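Local coordinates for probable spore coat polysaccharide biosynthesis protein E (Chromobacterium violaceum ATCC 12472, PDB 3G8R) that probably acts as an N-acylneuraminate-9-phosphate synthase, a sialic-acid-type sugar synthase, and binds zinc in its TIM-barrel domain, at residues K116-S119 / C120-T123; D151-V154 / S155-H159; L128-I131 / A132-K136. All coordinates share one frame; numbering follows the deposited sequence.

All three contacts are local and follow one another in the NeuB-family barrel without nesting or crossing, in the chain order contact 1, contact 3, contact 2. Contact 1 (116-123) turns the chain out of strand 114-117 toward helix 125-132. Contact 3 (128-136) ends that helix and leads into strand 138-141; contact 2 (151-159) lies in the last turns of the following helix, 147-158. Side chains join them pairwise: I117 packs on L128 and I131, the ring of F122 reaches V153 with CZ 3.5 Å from V153 CG1, and the ring of F156 meets A132, with F156 CZ 3.6 Å from A132 CB.

Contact 1 (K116-S119 / C120-T123); sequences KIAS and CSFT
The carbonyl oxygen of A118 meets the chain as it doubles back: S121 N donates to A118 O over 3.1 Å, a weak bond, bent to 123° at the hydrogen. One residue on, F122 N donates to S119 O at 3.3 Å, again weakly. Two weak i to i+3 bonds in succession thus span a turn at residues 118-122. The side chains fill its flanks. A118 CB lies 3.7 Å from C120 SG, and the sulfur is carried there by a chi1 of 55°, which sets it between the backbone N and the carbonyl carbon of its own residue. The CG2 branch of I117 comes within 3.8 Å of F122 CA and approaches the ring obliquely, 4.3 Å from F122 CD2. This is the beta-alpha loop at the C-terminal end of strand 114-117 in an eight-stranded TIM barrel, the end where this fold carries its active site. The side chain of S119 is about 7 Å from the bound zinc ion, which H202 and H225 hold. F122 has CG anti to its amide nitrogen (chi1 -168°), which sends the ring away from the turn to pack on I150 of helix 147-158. The second subunit also meets the turn: R279 NE of that subunit is hydrogen-bonded to C120 O, and its L275 packs on S119.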
ATOM      1  N   LYS A 116      -7.568  12.900  21.270  1.00 38.68           N
ATOM      2  CA  LYS A 116      -8.220  12.025  20.293  1.00 39.28           C
ATOM      3  C   LYS A 116      -9.707  12.246  20.364  1.00 39.68           C
ATOM      4  O   LYS A 116     -10.263  12.356  21.447  1.00 41.07           O
ATOM      5  CB  LYS A 116      -7.924  10.546  20.491  1.00 39.17           C
ATOM      6  CG  LYS A 116      -7.513   9.866  19.194  1.00 58.64           C
ATOM      7  CD  LYS A 116      -8.648   9.238  18.378  1.00 40.84           C
ATOM      8  CE  LYS A 116      -8.944   7.815  18.872  1.00 59.26           C
ATOM      9  NZ  LYS A 116      -9.382   6.873  17.768  1.00 41.62           N
ATOM     10  N   ILE A 117     -10.347  12.340  19.217  1.00 38.21           N
ATOM     11  CA  ILE A 117     -11.780  12.220  19.163  1.00 38.12           C
ATOM     12  C   ILE A 117     -12.173  10.785  18.782  1.00 38.89           C
ATOM     13  O   ILE A 117     -11.788  10.292  17.719  1.00 40.91           O
ATOM     14  CB  ILE A 117     -12.331  13.180  18.118  1.00 38.16           C
ATOM     15  CG1 ILE A 117     -11.996  14.608  18.520  1.00 18.04           C
ATOM     16  CG2 ILE A 117     -13.852  12.974  17.890  1.00 18.64           C
ATOM     17  CD1 ILE A 117     -12.527  15.654  17.540  1.00 38.14           C
ATOM     18  N   ALA A 118     -12.942  10.110  19.617  1.00 37.93           N
ATOM     19  CA  ALA A 118     -13.447   8.795  19.244  1.00 38.02           C
ATOM     20  C   ALA A 118     -14.471   8.879  18.108  1.00 38.97           C
ATOM     21  O   ALA A 118     -15.110   9.909  17.893  1.00 39.83           O
ATOM     22  CB  ALA A 118     -14.065   8.117  20.442  1.00 38.04           C
ATOM     23  N   SER A 119     -14.652   7.779  17.397  1.00 39.06           N
ATOM     24  CA  SER A 119     -15.550   7.760  16.256  1.00 40.13           C
ATOM     25  C   SER A 119     -16.974   8.016  16.675  1.00 41.14           C
ATOM     26  O   SER A 119     -17.768   8.494  15.876  1.00 41.77           O
ATOM     27  CB  SER A 119     -15.484   6.405  15.544  1.00 40.15           C
ATOM     28  OG  SER A 119     -14.366   5.668  15.998  1.00 61.40           O
ATOM     29  N   CYS A 120     -17.301   7.663  17.918  1.00 41.89           N
ATOM     30  CA  CYS A 120     -18.671   7.795  18.448  1.00 42.15           C
ATOM     31  C   CYS A 120     -18.986   9.251  18.728  1.00 43.47           C
ATOM     32  O   CYS A 120     -20.128   9.713  18.521  1.00 44.55           O
ATOM     33  CB  CYS A 120     -18.855   6.958  19.713  1.00 41.15           C
ATOM     34  SG  CYS A 120     -17.655   7.314  21.013  1.00 42.52           S
ATOM     35  N   SER A 121     -17.964   9.979  19.179  1.00 42.92           N
ATOM     36  CA  SER A 121     -18.098  11.393  19.448  1.00 42.27           C
ATOM     37  C   SER A 121     -17.760  12.191  18.215  1.00 42.87           C
ATOM     38  O   SER A 121     -17.719  13.422  18.282  1.00 43.47           O
ATOM     39  CB  SER A 121     -17.139  11.822  20.545  1.00 41.75           C
ATOM     40  OG  SER A 121     -16.841  10.755  21.418  1.00 48.87           O
ATOM     41  N   PHE A 122     -17.480  11.528  17.095  1.00 42.75           N
ATOM     42  CA  PHE A 122     -17.047  12.286  15.936  1.00 43.52           C
ATOM     43  C   PHE A 122     -18.031  13.406  15.633  1.00 44.74           C
ATOM     44  O   PHE A 122     -17.610  14.509  15.383  1.00 45.80           O
ATOM     45  CB  PHE A 122     -16.767  11.430  14.688  1.00 43.57           C
ATOM     46  CG  PHE A 122     -16.050  12.191  13.575  1.00 35.53           C
ATOM     47  CD1 PHE A 122     -16.697  12.485  12.365  1.00 43.42           C
ATOM     48  CD2 PHE A 122     -14.729  12.636  13.741  1.00 43.23           C
ATOM     49  CE1 PHE A 122     -16.048  13.211  11.330  1.00 34.66           C
ATOM     50  CE2 PHE A 122     -14.077  13.349  12.715  1.00 35.62           C
ATOM     51  CZ  PHE A 122     -14.751  13.635  11.506  1.00 42.93           C
ATOM     52  N   THR A 123     -19.332  13.147  15.700  1.00 45.06           N
ATOM     53  CA  THR A 123     -20.317  14.202  15.414  1.00 45.33           C
ATOM     54  C   THR A 123     -21.027  14.753  16.662  1.00 45.64           C
ATOM     55  O   THR A 123     -22.052  15.425  16.571  1.00 45.58           O
ATOM     56  CB  THR A 123     -21.356  13.733  14.385  1.00 45.23           C
ATOM     57  OG1 THR A 123     -21.835  12.425  14.740  1.00 48.59           O
ATOM     58  CG2 THR A 123     -20.738  13.668  13.041  1.00 47.85           C
TER

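Contact 2 (D151-V154 / S155-H159); sequences DKVV and SFMLH
The final turns of helix 147-158, the crossover helix of the beta-alpha-beta unit between strands 138-141 and 164-168 of the barrel, carry the neighbouring side chains V154 and L158 and four successive i to i+4 hydrogen bonds. L158 N donates to V154 O at 2.8 Å. M157 N reaches V153 O at 3.0 Å with a straight N-H (168°). F156 N to K152 O and S155 N to D151 O complete the series. V153 packs against W125 and L128 of the preceding helix, 125-132, while V154 rests on I166 and the selenomethionine M157 on L164 of strand 164-168. D151 points elsewhere, its OD1 hydrogen-bonded to Y192 OH. A chi1 of -69° sets CG of M157 anti to its own carbonyl carbon and 3.3 Å from V153 O. That same oxygen lies in the plane of the F156 ring, at its edge, 3.9 Å from F156 CD1. V154 and L158 run side by side in the same direction, with V154 CG1 3.7 Å from L158 CD1.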
ATOM      1  N   ASP A 151     -16.128  15.930   6.131  1.00 44.94           N
ATOM      2  CA  ASP A 151     -16.019  17.233   5.500  1.00 45.06           C
ATOM      3  C   ASP A 151     -16.345  18.375   6.449  1.00 44.60           C
ATOM      4  O   ASP A 151     -15.550  19.303   6.552  1.00 45.41           O
ATOM      5  CB  ASP A 151     -16.947  17.317   4.314  1.00 45.54           C
ATOM      6  CG  ASP A 151     -16.338  16.772   3.060  1.00 39.48           C
ATOM      7  OD1 ASP A 151     -15.256  16.150   3.100  1.00 45.95           O
ATOM      8  OD2 ASP A 151     -16.962  16.985   1.992  1.00 47.15           O
ATOM      9  N   LYS A 152     -17.492  18.335   7.128  1.00 43.65           N
ATOM     10  CA  LYS A 152     -17.841  19.458   7.991  1.00 44.49           C
ATOM     11  C   LYS A 152     -16.755  19.602   9.032  1.00 43.80           C
ATOM     12  O   LYS A 152     -16.191  20.702   9.217  1.00 43.94           O
ATOM     13  CB  LYS A 152     -19.182  19.285   8.687  1.00 46.04           C
ATOM     14  CG  LYS A 152     -20.348  19.774   7.867  1.00 69.72           C
ATOM     15  CD  LYS A 152     -21.700  19.278   8.393  1.00 49.37           C
ATOM     16  CE  LYS A 152     -22.696  19.110   7.225  1.00 69.82           C
ATOM     17  NZ  LYS A 152     -23.512  17.853   7.367  1.00 51.27           N
ATOM     18  N   VAL A 153     -16.445  18.475   9.668  1.00 41.66           N
ATOM     19  CA  VAL A 153     -15.499  18.449  10.748  1.00 40.71           C
ATOM     20  C   VAL A 153     -14.092  18.867  10.311  1.00 40.34           C
ATOM     21  O   VAL A 153     -13.438  19.639  11.004  1.00 40.20           O
ATOM     22  CB  VAL A 153     -15.451  17.066  11.406  1.00 40.35           C
ATOM     23  CG1 VAL A 153     -14.275  16.997  12.334  1.00 25.81           C
ATOM     24  CG2 VAL A 153     -16.700  16.819  12.180  1.00 24.92           C
ATOM     25  N   VAL A 154     -13.631  18.360   9.171  1.00 39.78           N
ATOM     26  CA  VAL A 154     -12.325  18.748   8.677  1.00 40.10           C
ATOM     27  C   VAL A 154     -12.311  20.241   8.430  1.00 39.99           C
ATOM     28  O   VAL A 154     -11.594  20.970   9.091  1.00 40.79           O
ATOM     29  CB  VAL A 154     -11.935  18.018   7.379  1.00 40.76           C
ATOM     30  CG1 VAL A 154     -10.863  18.765   6.659  1.00 24.23           C
ATOM     31  CG2 VAL A 154     -11.406  16.669   7.686  1.00 23.66           C
ATOM     32  N   SER A 155     -13.135  20.682   7.496  1.00 39.45           N
ATOM     33  CA  SER A 155     -13.254  22.079   7.153  1.00 39.77           C
ATOM     34  C   SER A 155     -13.287  22.967   8.404  1.00 40.48           C
ATOM     35  O   SER A 155     -12.519  23.915   8.523  1.00 40.95           O
ATOM     36  CB  SER A 155     -14.509  22.265   6.298  1.00 39.27           C
ATOM     37  OG  SER A 155     -14.948  23.605   6.273  1.00 33.60           O
ATOM     38  N   PHE A 156     -14.143  22.622   9.349  1.00 40.79           N
ATOM     39  CA  PHE A 156     -14.359  23.470  10.492  1.00 42.23           C
ATOM     40  C   PHE A 156     -13.136  23.566  11.381  1.00 43.18           C
ATOM     41  O   PHE A 156     -12.797  24.643  11.825  1.00 43.29           O
ATOM     42  CB  PHE A 156     -15.582  22.986  11.254  1.00 43.16           C
ATOM     43  CG  PHE A 156     -15.502  23.152  12.752  1.00 42.19           C
ATOM     44  CD1 PHE A 156     -14.979  22.143  13.546  1.00 43.34           C
ATOM     45  CD2 PHE A 156     -16.002  24.291  13.363  1.00 43.30           C
ATOM     46  CE1 PHE A 156     -14.918  22.275  14.920  1.00 42.28           C
ATOM     47  CE2 PHE A 156     -15.955  24.433  14.741  1.00 42.41           C
ATOM     48  CZ  PHE A 156     -15.412  23.412  15.521  1.00 43.75           C
HETATM   49  N   MSE A 157     -12.480  22.438  11.631  1.00 43.89           N
HETATM   50  CA  MSE A 157     -11.206  22.417  12.337  1.00 43.95           C
HETATM   51  C   MSE A 157     -10.080  23.120  11.574  1.00 44.98           C
HETATM   52  O   MSE A 157      -9.272  23.818  12.169  1.00 45.81           O
HETATM   53  CB  MSE A 157     -10.815  20.974  12.652  1.00 43.18           C
HETATM   54  CG  MSE A 157     -11.714  20.303  13.714  1.00 32.59           C
HETATM   55 SE   MSE A 157     -11.416  20.868  15.399  1.00 42.12          SE
HETATM   56  CE  MSE A 157     -12.817  20.217  16.274  1.00 32.68           C
ATOM     57  N   LEU A 158     -10.015  22.943  10.259  1.00 45.42           N
ATOM     58  CA  LEU A 158      -8.892  23.489   9.482  1.00 45.75           C
ATOM     59  C   LEU A 158      -8.982  24.999   9.393  1.00 48.93           C
ATOM     60  O   LEU A 158      -7.971  25.716   9.355  1.00 49.28           O
ATOM     61  CB  LEU A 158      -8.862  22.911   8.073  1.00 43.22           C
ATOM     62  CG  LEU A 158      -8.180  21.569   7.818  1.00 43.20           C
ATOM     63  CD1 LEU A 158      -8.131  21.279   6.309  1.00 42.14           C
ATOM     64  CD2 LEU A 158      -6.803  21.437   8.435  1.00 42.02           C
ATOM     65  N   HIS A 159     -10.217  25.469   9.294  1.00 51.13           N
ATOM     66  CA  HIS A 159     -10.492  26.865   9.385  1.00 53.30           C
ATOM     67  C   HIS A 159     -10.502  27.125  10.872  1.00 55.80           C
ATOM     68  O   HIS A 159     -11.224  26.446  11.609  1.00 56.89           O
ATOM     69  CB  HIS A 159     -11.864  27.144   8.818  1.00 53.17           C
ATOM     70  CG  HIS A 159     -12.186  28.592   8.755  1.00 52.95           C
ATOM     71  ND1 HIS A 159     -13.084  29.188   9.612  1.00 53.01           N
ATOM     72  CD2 HIS A 159     -11.703  29.576   7.960  1.00 53.05           C
ATOM     73  CE1 HIS A 159     -13.161  30.477   9.332  1.00 52.88           C
ATOM     74  NE2 HIS A 159     -12.336  30.735   8.329  1.00 53.14           N
TER

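Contact 3 (L128-I131 / A132-K136); sequences LERI and ARSDK
A132 N donates to L128 O at 2.8 Å, nearly straight at the hydrogen (162°), and R133 N follows with a longer bond of 3.2 Å to E129 O. Both are i to i+4 bonds of the helix. The next amide breaks the pattern: S134 N turns to I131 O, three residues back, at a modelled 2.8 Å, though the position of that oxygen is less certain. R133 is the first residue to leave helical backbone angles, and the sequence forms the C-terminal end of helix 125-132, where the chain turns toward strand 138-141 of the TIM barrel. The carbonyls of the exit find a donor in K162, whose NZ is hydrogen-bonded to both A132 O and S134 O. The side chain of S134 is satisfied as well, its OG hydrogen-bonded to E108 OE1.

Two arginines meet beside this turn. The chains of R130 and R133 cross at about a right angle, yet their guanidinium planes are only 15° apart. R133 NH1 lies 3.7 Å from R130 CG, and R130 CA sits over one face of the R133 guanidinium. R133 CG, standing between its own amide nitrogen and carbonyl carbon (chi1 80°), comes 3.5 Å from R130 O and approaches the R130 guanidinium obliquely. The like charges are close, with R130 NE 4.1 Å from R133 NH1; a salt bridge from R130 NH1 to D105 OD1 on helix 101-109 probably offsets part of the repulsion. E129 faces the second subunit, packing on its K317. I131 packs on I115 of strand 114-117 and on V104 of the neighbouring helix 101-109.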
ATOM      1  N   LEU A 128     -17.355  18.846  20.253  1.00 44.47           N
ATOM      2  CA  LEU A 128     -16.405  19.424  19.305  1.00 45.03           C
ATOM      3  C   LEU A 128     -16.203  20.906  19.570  1.00 44.68           C
ATOM      4  O   LEU A 128     -15.070  21.386  19.566  1.00 44.65           O
ATOM      5  CB  LEU A 128     -16.828  19.191  17.851  1.00 45.48           C
ATOM      6  CG  LEU A 128     -16.827  17.748  17.357  1.00 56.26           C
ATOM      7  CD1 LEU A 128     -16.752  17.709  15.840  1.00 45.99           C
ATOM      8  CD2 LEU A 128     -15.681  16.919  17.934  1.00 46.06           C
ATOM      9  N   GLU A 129     -17.296  21.624  19.802  1.00 44.64           N
ATOM     10  CA  GLU A 129     -17.196  23.025  20.170  1.00 45.57           C
ATOM     11  C   GLU A 129     -16.235  23.160  21.342  1.00 45.01           C
ATOM     12  O   GLU A 129     -15.315  23.963  21.275  1.00 45.02           O
ATOM     13  CB  GLU A 129     -18.562  23.626  20.499  1.00 47.56           C
ATOM     14  CG  GLU A 129     -19.420  23.967  19.271  1.00 91.76           C
ATOM     15  CD  GLU A 129     -20.931  24.128  19.584  1.00 51.33           C
ATOM     16  OE1 GLU A 129     -21.495  23.297  20.345  1.00 92.22           O
ATOM     17  OE2 GLU A 129     -21.562  25.074  19.040  1.00 92.10           O
ATOM     18  N   ARG A 130     -16.408  22.342  22.386  1.00 44.76           N
ATOM     19  CA  ARG A 130     -15.522  22.423  23.554  1.00 44.56           C
ATOM     20  C   ARG A 130     -14.081  22.161  23.215  1.00 45.58           C
ATOM     21  O   ARG A 130     -13.199  22.774  23.833  1.00 46.78           O
ATOM     22  CB  ARG A 130     -15.913  21.514  24.720  1.00 43.26           C
ATOM     23  CG  ARG A 130     -16.068  22.318  26.030  1.00 41.83           C
ATOM     24  CD  ARG A 130     -14.843  22.460  26.971  1.00 42.95           C
ATOM     25  NE  ARG A 130     -13.652  23.091  26.388  1.00 41.37           N
ATOM     26  CZ  ARG A 130     -12.505  23.301  27.042  1.00 42.83           C
ATOM     27  NH1 ARG A 130     -12.374  22.968  28.326  1.00 40.65           N
ATOM     28  NH2 ARG A 130     -11.469  23.829  26.402  1.00 40.57           N
ATOM     29  N   ILE A 131     -13.842  21.270  22.250  1.00 44.35           N
ATOM     30  CA  ILE A 131     -12.480  20.895  21.855  1.00 43.05           C
ATOM     31  C   ILE A 131     -11.849  22.001  21.025  1.00 42.74           C
ATOM     32  O   ILE A 131     -10.674  22.321  21.171  1.00 41.54           O
ATOM     33  CB  ILE A 131     -12.478  19.570  21.073  1.00 42.04           C
ATOM     34  CG1 ILE A 131     -12.838  18.405  22.008  1.00 50.71           C
ATOM     35  CG2 ILE A 131     -11.152  19.358  20.409  1.00 50.52           C
ATOM     36  CD1 ILE A 131     -13.070  17.039  21.330  1.00 41.72           C
ATOM     37  N   ALA A 132     -12.655  22.569  20.142  1.00 44.33           N
ATOM     38  CA  ALA A 132     -12.200  23.639  19.256  1.00 46.06           C
ATOM     39  C   ALA A 132     -11.674  24.818  20.049  1.00 47.60           C
ATOM     40  O   ALA A 132     -10.705  25.423  19.671  1.00 47.62           O
ATOM     41  CB  ALA A 132     -13.322  24.092  18.354  1.00 45.68           C
ATOM     42  N   ARG A 133     -12.317  25.144  21.157  1.00 49.47           N
ATOM     43  CA  ARG A 133     -11.836  26.244  21.957  1.00 51.72           C
ATOM     44  C   ARG A 133     -10.613  25.848  22.785  1.00 52.60           C
ATOM     45  O   ARG A 133     -10.242  26.538  23.705  1.00 53.01           O
ATOM     46  CB  ARG A 133     -12.969  26.898  22.768  1.00 53.20           C
ATOM     47  CG  ARG A 133     -13.405  26.233  24.048  1.00 67.20           C
ATOM     48  CD  ARG A 133     -14.322  27.193  24.862  1.00 56.73           C
ATOM     49  NE  ARG A 133     -15.706  27.190  24.364  1.00 68.12           N
ATOM     50  CZ  ARG A 133     -16.730  26.591  24.984  1.00 58.69           C
ATOM     51  NH1 ARG A 133     -16.545  25.954  26.148  1.00 68.28           N
ATOM     52  NH2 ARG A 133     -17.947  26.629  24.442  1.00 68.32           N
ATOM     53  N   SER A 134      -9.981  24.739  22.427  1.00 53.67           N
ATOM     54  CA  SER A 134      -8.766  24.292  23.100  1.00 55.28           C
ATOM     55  C   SER A 134      -7.616  24.675  22.192  1.00 56.94           C
ATOM     56  O   SER A 134      -7.859  25.213  21.122  1.00 57.90           O
ATOM     57  CB  SER A 134      -8.810  22.782  23.299  1.00 55.36           C
ATOM     58  OG  SER A 134      -7.989  22.394  24.376  1.00 77.33           O
ATOM     59  N   ASP A 135      -6.371  24.419  22.580  1.00 57.53           N
ATOM     60  CA  ASP A 135      -5.255  24.800  21.693  1.00 58.36           C
ATOM     61  C   ASP A 135      -4.209  23.680  21.444  1.00 57.71           C
ATOM     62  O   ASP A 135      -3.014  23.911  21.176  1.00 58.09           O
ATOM     63  CB  ASP A 135      -4.642  26.156  22.114  1.00 59.52           C
ATOM     64  CG  ASP A 135      -5.487  27.388  21.622  1.00 85.37           C
ATOM     65  OD1 ASP A 135      -5.882  27.437  20.426  1.00 60.20           O
ATOM     66  OD2 ASP A 135      -5.739  28.328  22.428  1.00 60.34           O
ATOM     67  N   LYS A 136      -4.706  22.455  21.494  1.00 56.20           N
ATOM     68  CA  LYS A 136      -3.895  21.273  21.252  1.00 54.14           C
ATOM     69  C   LYS A 136      -4.265  20.614  19.925  1.00 51.63           C
ATOM     70  O   LYS A 136      -5.395  20.746  19.435  1.00 51.31           O
ATOM     71  CB  LYS A 136      -4.089  20.285  22.395  1.00 54.26           C
ATOM     72  CG  LYS A 136      -3.793  20.922  23.709  1.00 67.33           C
ATOM     73  CD  LYS A 136      -4.873  20.637  24.727  1.00 54.59           C
ATOM     74  CE  LYS A 136      -4.350  19.742  25.828  1.00 67.19           C
ATOM     75  NZ  LYS A 136      -3.090  20.294  26.405  1.00 54.10           N
TER